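Local coordinates for protein N5-Carboxyaminoimidazole ribonucleotide synthetase (PDB 3ORR) that catalyses the ATP-dependent conversion of 5-aminoimidazole ribonucleotide and bicarbonate to N5-carboxyaminoimidazole ribonucleotide, a step of purine biosynthesis, at residues Phe209-Glu214 against Gly279-Glu284; Thr198-Asn203 against Ile251-Val256. One frame throughout, in Å; residues are numbered along the deposited sequence.

Contact 1 (Phe209-Glu214 against Gly279-Glu284)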
loop_
_atom_site.group_PDB
_atom_site.type_symbol
_atom_site.label_atom_id
_atom_site.label_comp_id
_atom_site.label_asym_id
_atom_site.label_seq_id
_atom_site.Cartn_x
_atom_site.Cartn_y
_atom_site.Cartn_z
ATOM N N PHE A 209 -5.657 -14.247 -12.941
ATOM C CA PHE A 209 -5.572 -13.283 -13.995
ATOM C C PHE A 209 -5.999 -11.875 -13.560
ATOM O O PHE A 209 -7.034 -11.703 -12.916
ATOM C CB PHE A 209 -6.443 -13.789 -15.128
ATOM C CG PHE A 209 -5.836 -14.932 -15.876
ATOM C CD1 PHE A 209 -4.845 -14.702 -16.830
ATOM C CD2 PHE A 209 -6.264 -16.239 -15.643
ATOM C CE1 PHE A 209 -4.269 -15.764 -17.547
ATOM C CE2 PHE A 209 -5.710 -17.314 -16.349
ATOM C CZ PHE A 209 -4.714 -17.067 -17.311
ATOM N N PHE A 210 -5.224 -10.852 -13.904
ATOM C CA PHE A 210 -5.716 -9.490 -13.640
ATOM C C PHE A 210 -6.610 -9.041 -14.829
ATOM O O PHE A 210 -6.640 -9.722 -15.853
ATOM C CB PHE A 210 -4.554 -8.520 -13.399
ATOM C CG PHE A 210 -3.964 -8.616 -11.994
ATOM C CD1 PHE A 210 -3.091 -9.635 -11.645
ATOM C CD2 PHE A 210 -4.335 -7.706 -11.012
ATOM C CE1 PHE A 210 -2.575 -9.713 -10.299
ATOM C CE2 PHE A 210 -3.812 -7.765 -9.728
ATOM C CZ PHE A 210 -2.936 -8.775 -9.367
ATOM N N PRO A 211 -7.335 -7.902 -14.685
ATOM C CA PRO A 211 -8.141 -7.373 -15.790
ATOM C C PRO A 211 -7.300 -7.009 -16.995
ATOM O O PRO A 211 -6.256 -6.360 -16.859
ATOM C CB PRO A 211 -8.807 -6.121 -15.197
ATOM C CG PRO A 211 -8.773 -6.384 -13.644
ATOM C CD PRO A 211 -7.534 -7.159 -13.424
ATOM N N LEU A 212 -7.757 -7.404 -18.178
ATOM C CA LEU A 212 -7.047 -7.078 -19.396
ATOM C C LEU A 212 -6.802 -5.579 -19.448
ATOM O O LEU A 212 -7.689 -4.784 -19.192
ATOM C CB LEU A 212 -7.865 -7.517 -20.609
ATOM C CG LEU A 212 -7.195 -7.394 -21.974
ATOM C CD1 LEU A 212 -5.932 -8.284 -22.079
ATOM C CD2 LEU A 212 -8.261 -7.719 -23.084
ATOM N N GLN A 213 -5.577 -5.197 -19.762
ATOM C CA GLN A 213 -5.184 -3.798 -19.741
ATOM C C GLN A 213 -4.942 -3.294 -21.203
ATOM O O GLN A 213 -4.434 -4.026 -22.058
ATOM C CB GLN A 213 -3.911 -3.661 -18.932
ATOM C CG GLN A 213 -4.073 -4.092 -17.458
ATOM C CD GLN A 213 -2.998 -5.087 -16.976
ATOM O OE1 GLN A 213 -1.931 -5.286 -17.606
ATOM N NE2 GLN A 213 -3.274 -5.701 -15.848
ATOM N N GLU A 214 -5.282 -2.039 -21.459
ATOM C CA GLU A 214 -5.077 -1.419 -22.772
ATOM C C GLU A 214 -3.918 -0.390 -22.706
ATOM O O GLU A 214 -3.981 0.589 -21.978
ATOM C CB GLU A 214 -6.383 -0.756 -23.223
ATOM C CG GLU A 214 -6.308 0.014 -24.528
ATOM C CD GLU A 214 -7.599 0.744 -24.861
ATOM O OE1 GLU A 214 -8.665 0.399 -24.299
ATOM O OE2 GLU A 214 -7.538 1.665 -25.703
ATOM N N GLY A 279 0.984 -2.973 -15.166
ATOM C CA GLY A 279 0.214 -3.530 -14.042
ATOM C C GLY A 279 0.065 -2.662 -12.781
ATOM O O GLY A 279 -0.627 -3.055 -11.787
ATOM N N HIS A 280 0.672 -1.470 -12.792
ATOM C CA HIS A 280 0.684 -0.647 -11.581
ATOM C C HIS A 280 -0.683 -0.159 -11.130
ATOM O O HIS A 280 -0.946 -0.057 -9.908
ATOM C CB HIS A 280 1.628 0.507 -11.740
ATOM C CG HIS A 280 3.058 0.085 -11.949
ATOM N ND1 HIS A 280 4.012 0.933 -12.474
ATOM C CD2 HIS A 280 3.684 -1.080 -11.708
ATOM C CE1 HIS A 280 5.183 0.315 -12.501
ATOM N NE2 HIS A 280 5.007 -0.907 -12.030
ATOM N N TYR A 281 -1.584 0.044 -12.096
ATOM C CA TYR A 281 -2.929 0.518 -11.813
ATOM C C TYR A 281 -3.571 -0.320 -10.686
ATOM O O TYR A 281 -4.414 0.154 -9.943
ATOM C CB TYR A 281 -3.797 0.449 -13.084
ATOM C CG TYR A 281 -4.200 -0.967 -13.391
ATOM C CD1 TYR A 281 -3.372 -1.789 -14.140
ATOM C CD2 TYR A 281 -5.361 -1.503 -12.879
ATOM C CE1 TYR A 281 -3.692 -3.110 -14.362
ATOM C CE2 TYR A 281 -5.696 -2.814 -13.100
ATOM C CZ TYR A 281 -4.840 -3.623 -13.841
ATOM O OH TYR A 281 -5.143 -4.959 -14.092
ATOM N N SER A 282 -3.213 -1.589 -10.624
ATOM C CA SER A 282 -3.883 -2.559 -9.755
ATOM C C SER A 282 -3.783 -2.242 -8.255
ATOM O O SER A 282 -4.626 -2.686 -7.446
ATOM C CB SER A 282 -3.326 -3.964 -10.041
ATOM O OG SER A 282 -1.966 -4.035 -9.656
ATOM N N ILE A 283 -2.740 -1.511 -7.870
ATOM C CA ILE A 283 -2.577 -1.046 -6.466
ATOM C C ILE A 283 -3.849 -0.310 -5.999
ATOM O O ILE A 283 -4.341 -0.566 -4.933
ATOM C CB ILE A 283 -1.324 -0.174 -6.302
ATOM C CG1 ILE A 283 -0.054 -1.036 -6.476
ATOM C CG2 ILE A 283 -1.268 0.467 -4.914
ATOM C CD1 ILE A 283 1.207 -0.289 -6.590
ATOM N N GLU A 284 -4.410 0.569 -6.825
ATOM C CA GLU A 284 -5.583 1.356 -6.379
ATOM C C GLU A 284 -6.889 0.748 -6.837
ATOM O O GLU A 284 -7.852 0.736 -6.081
ATOM C CB GLU A 284 -5.524 2.795 -6.902
ATOM C CG GLU A 284 -4.548 3.712 -6.125
ATOM C CD GLU A 284 -3.101 3.539 -6.586
ATOM O OE1 GLU A 284 -2.844 3.034 -7.701
ATOM O OE2 GLU A 284 -2.195 3.882 -5.818
#
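Tyr-281 reaches across to 209-214 with its hydroxyl end, and three residues there receive it: Gln-213, Pro-211 and Phe-210. Gln-213 NE2 gives Tyr-281 OH a hydrogen bond of 2.7 Å, with an angle of 156° at the hydrogen. Its acceptor lies close to the amide plane of Gln-213, and the amide nitrogen in turn sits at the edge of the tyrosine ring, near the ring plane. The two flat groups are nonetheless turned 63° apart, and the side chains run at about a right angle to each other. A bend at chi2 (129°) of Gln-213 sets its amide across the end of the ring, while its CG packs 3.3 Å from Tyr-281 CE1. The other end of the amide is held as well, because OE1 accepts from Ser-196 of the adjacent strand. Pro-211 comes obliquely against the same hydroxyl, its CD 3.3 Å from Tyr-281 OH. Beside it the Phe-210 ring, with CE2 3.8 Å from Ser-282 CB, extends the contact toward the first turn of helix 282-285. Ser-282 folds back on its own segment: OG gives a 2.7 Å hydrogen bond to Gly-279 O, which also accepts from the Ser-282 backbone N, so one carbonyl is gripped twice by one residue. Most of the touching residues are buried. The arrangement joins a break in strand 207-218 to the loop and short helix after strand 266-272, packing of the ATP-grasp domain beside the probable ATP site rather than in it.

Contact 2 (Thr198-Asn203 against Ile251-Val256)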
loop_
_atom_site.group_PDB
_atom_site.type_symbol
_atom_site.label_atom_id
_atom_site.label_comp_id
_atom_site.label_asym_id
_atom_site.label_seq_id
_atom_site.Cartn_x
_atom_site.Cartn_y
_atom_site.Cartn_z
ATOM N N THR A 198 -1.707 -9.281 -17.132
ATOM C CA THR A 198 -0.848 -9.474 -15.978
ATOM C C THR A 198 -1.400 -10.703 -15.277
ATOM O O THR A 198 -2.612 -10.856 -15.157
ATOM C CB THR A 198 -0.893 -8.249 -15.068
ATOM O OG1 THR A 198 -0.144 -7.184 -15.694
ATOM C CG2 THR A 198 -0.335 -8.606 -13.713
ATOM N N VAL A 199 -0.508 -11.584 -14.846
ATOM C CA VAL A 199 -0.890 -12.914 -14.420
ATOM C C VAL A 199 -0.009 -13.301 -13.252
ATOM O O VAL A 199 1.159 -12.895 -13.193
ATOM C CB VAL A 199 -0.706 -13.944 -15.582
ATOM C CG1 VAL A 199 -1.159 -15.335 -15.177
ATOM C CG2 VAL A 199 -1.479 -13.480 -16.825
ATOM N N THR A 200 -0.567 -14.076 -12.317
ATOM C CA THR A 200 0.252 -14.572 -11.219
ATOM C C THR A 200 0.061 -16.088 -11.107
ATOM O O THR A 200 -1.083 -16.636 -11.103
ATOM C CB THR A 200 -0.111 -13.936 -9.845
ATOM O OG1 THR A 200 -0.088 -12.495 -9.934
ATOM C CG2 THR A 200 0.913 -14.346 -8.832
ATOM N N ARG A 201 1.187 -16.762 -11.009
ATOM C CA ARG A 201 1.167 -18.194 -10.949
ATOM C C ARG A 201 1.871 -18.616 -9.661
ATOM O O ARG A 201 2.934 -18.052 -9.295
ATOM C CB ARG A 201 1.826 -18.719 -12.248
ATOM C CG ARG A 201 2.003 -20.203 -12.335
ATOM C CD ARG A 201 1.957 -20.772 -13.782
ATOM N NE ARG A 201 1.831 -22.210 -13.579
ATOM C CZ ARG A 201 2.794 -22.987 -13.101
ATOM N NH1 ARG A 201 4.000 -22.477 -12.855
ATOM N NH2 ARG A 201 2.570 -24.290 -12.931
ATOM N N GLY A 202 1.252 -19.546 -8.935
ATOM C CA GLY A 202 1.713 -19.929 -7.602
ATOM C C GLY A 202 1.913 -21.424 -7.449
ATOM O O GLY A 202 2.025 -22.199 -8.448
ATOM N N ASN A 203 1.954 -21.825 -6.184
ATOM C CA ASN A 203 2.033 -23.201 -5.777
ATOM C C ASN A 203 1.012 -24.108 -6.381
ATOM O O ASN A 203 -0.162 -23.730 -6.570
ATOM C CB ASN A 203 1.942 -23.322 -4.240
ATOM C CG ASN A 203 3.233 -23.782 -3.645
ATOM O OD1 ASN A 203 4.051 -24.402 -4.344
ATOM N ND2 ASN A 203 3.449 -23.500 -2.364
ATOM N N ILE A 251 6.577 -18.634 -11.887
ATOM C CA ILE A 251 5.822 -18.417 -10.656
ATOM C C ILE A 251 5.933 -16.949 -10.210
ATOM O O ILE A 251 6.883 -16.252 -10.574
ATOM C CB ILE A 251 6.089 -19.461 -9.524
ATOM C CG1 ILE A 251 6.997 -18.929 -8.474
ATOM C CG2 ILE A 251 6.451 -20.873 -10.033
ATOM C CD1 ILE A 251 6.227 -18.335 -7.390
ATOM N N GLY A 252 4.952 -16.451 -9.473
ATOM C CA GLY A 252 4.929 -15.030 -9.168
ATOM C C GLY A 252 4.231 -14.328 -10.341
ATOM O O GLY A 252 3.604 -14.974 -11.171
ATOM N N THR A 253 4.383 -13.013 -10.437
ATOM C CA THR A 253 3.670 -12.260 -11.429
ATOM C C THR A 253 4.459 -12.134 -12.711
ATOM O O THR A 253 5.658 -11.789 -12.700
ATOM C CB THR A 253 3.343 -10.843 -10.900
ATOM O OG1 THR A 253 2.297 -10.960 -9.964
ATOM C CG2 THR A 253 2.858 -9.914 -12.039
ATOM N N PHE A 254 3.784 -12.406 -13.815
ATOM C CA PHE A 254 4.363 -12.129 -15.124
ATOM C C PHE A 254 3.354 -11.424 -15.982
ATOM O O PHE A 254 2.174 -11.363 -15.607
ATOM C CB PHE A 254 4.894 -13.392 -15.810
ATOM C CG PHE A 254 3.884 -14.405 -16.054
ATOM C CD1 PHE A 254 3.287 -15.076 -14.993
ATOM C CD2 PHE A 254 3.515 -14.727 -17.347
ATOM C CE1 PHE A 254 2.311 -16.067 -15.236
ATOM C CE2 PHE A 254 2.541 -15.734 -17.596
ATOM C CZ PHE A 254 1.937 -16.373 -16.542
ATOM N N THR A 255 3.824 -10.827 -17.078
ATOM C CA THR A 255 2.931 -10.064 -17.951
ATOM C C THR A 255 3.159 -10.481 -19.381
ATOM O O THR A 255 4.311 -10.697 -19.777
ATOM C CB THR A 255 3.157 -8.545 -17.792
ATOM O OG1 THR A 255 3.071 -8.205 -16.406
ATOM C CG2 THR A 255 2.113 -7.745 -18.515
ATOM N N VAL A 256 2.072 -10.588 -20.149
ATOM C CA VAL A 256 2.168 -10.867 -21.569
ATOM C C VAL A 256 1.589 -9.712 -22.352
ATOM O O VAL A 256 0.426 -9.387 -22.168
ATOM C CB VAL A 256 1.447 -12.189 -21.949
ATOM C CG1 VAL A 256 1.524 -12.435 -23.464
ATOM C CG2 VAL A 256 2.100 -13.357 -21.220
#
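Val-199 and Phe-254 form a hydrogen-bonded antiparallel pair in which both backbone groups are used in both directions: Val-199 N to Phe-254 O is 2.8 Å, and Phe-254 N to Val-199 O is 2.7 Å. Arg-201 and Gly-252 repeat the pattern, but less evenly: Gly-252 N to Arg-201 O is 2.6 Å and Arg-201 N to Gly-252 O 3.0 Å. In the non-hydrogen-bonded pairs the threonines meet through their side chains. Thr-200 OG1 lies 2.8 Å from Thr-253 OG1 and is also hydrogen-bonded with Thr-293 OG1; Thr-253 OG1 is also bonded to Gln-290 O. Thr-198 OG1 makes a weak 3.4 Å bond with Thr-255 OG1 and is further engaged by Gln-213 OE1. On the face bearing Val-199, Arg-201 and Phe-254, Val-199 CB lies over one face of the Phe-254 ring, 4.0 Å from its centroid, a CH-pi contact. With chi1 at 61°, the ring is swung alongside the valine. Arg-201 NH1 is hydrogen-bonded to Phe-250 O and NH2 to Asn-205 OD1. The pair belongs to the large antiparallel sheet, where 191-201 runs between 252-261 and 207-218; helix 290-298 packs on the threonine face, and helix 234-247 lies against Phe-254 and Val-256.

Overall arrangement
Both contacts are buried, about 13 Å apart between centres, and belong to the ATP-grasp domain, sharing its large antiparallel sheet. Contact 2 is regular sheet pairing, its bonds mostly backbone to backbone and its buried area, 494 Å², more than twice the 211 Å² of contact 1. Contact 1 has no backbone bond across it and depends on side chains, as befits a strand break meeting a loop and a short helix. Strands 191-201 and 207-218, neighbours in the sheet, couple the two: Phe-210 N lies 2.9 Å from Thr-198 O, a probable hydrogen bond, and Phe-209 CD1 packs 3.6 Å from Val-199 CG2. Along the chain their segments alternate.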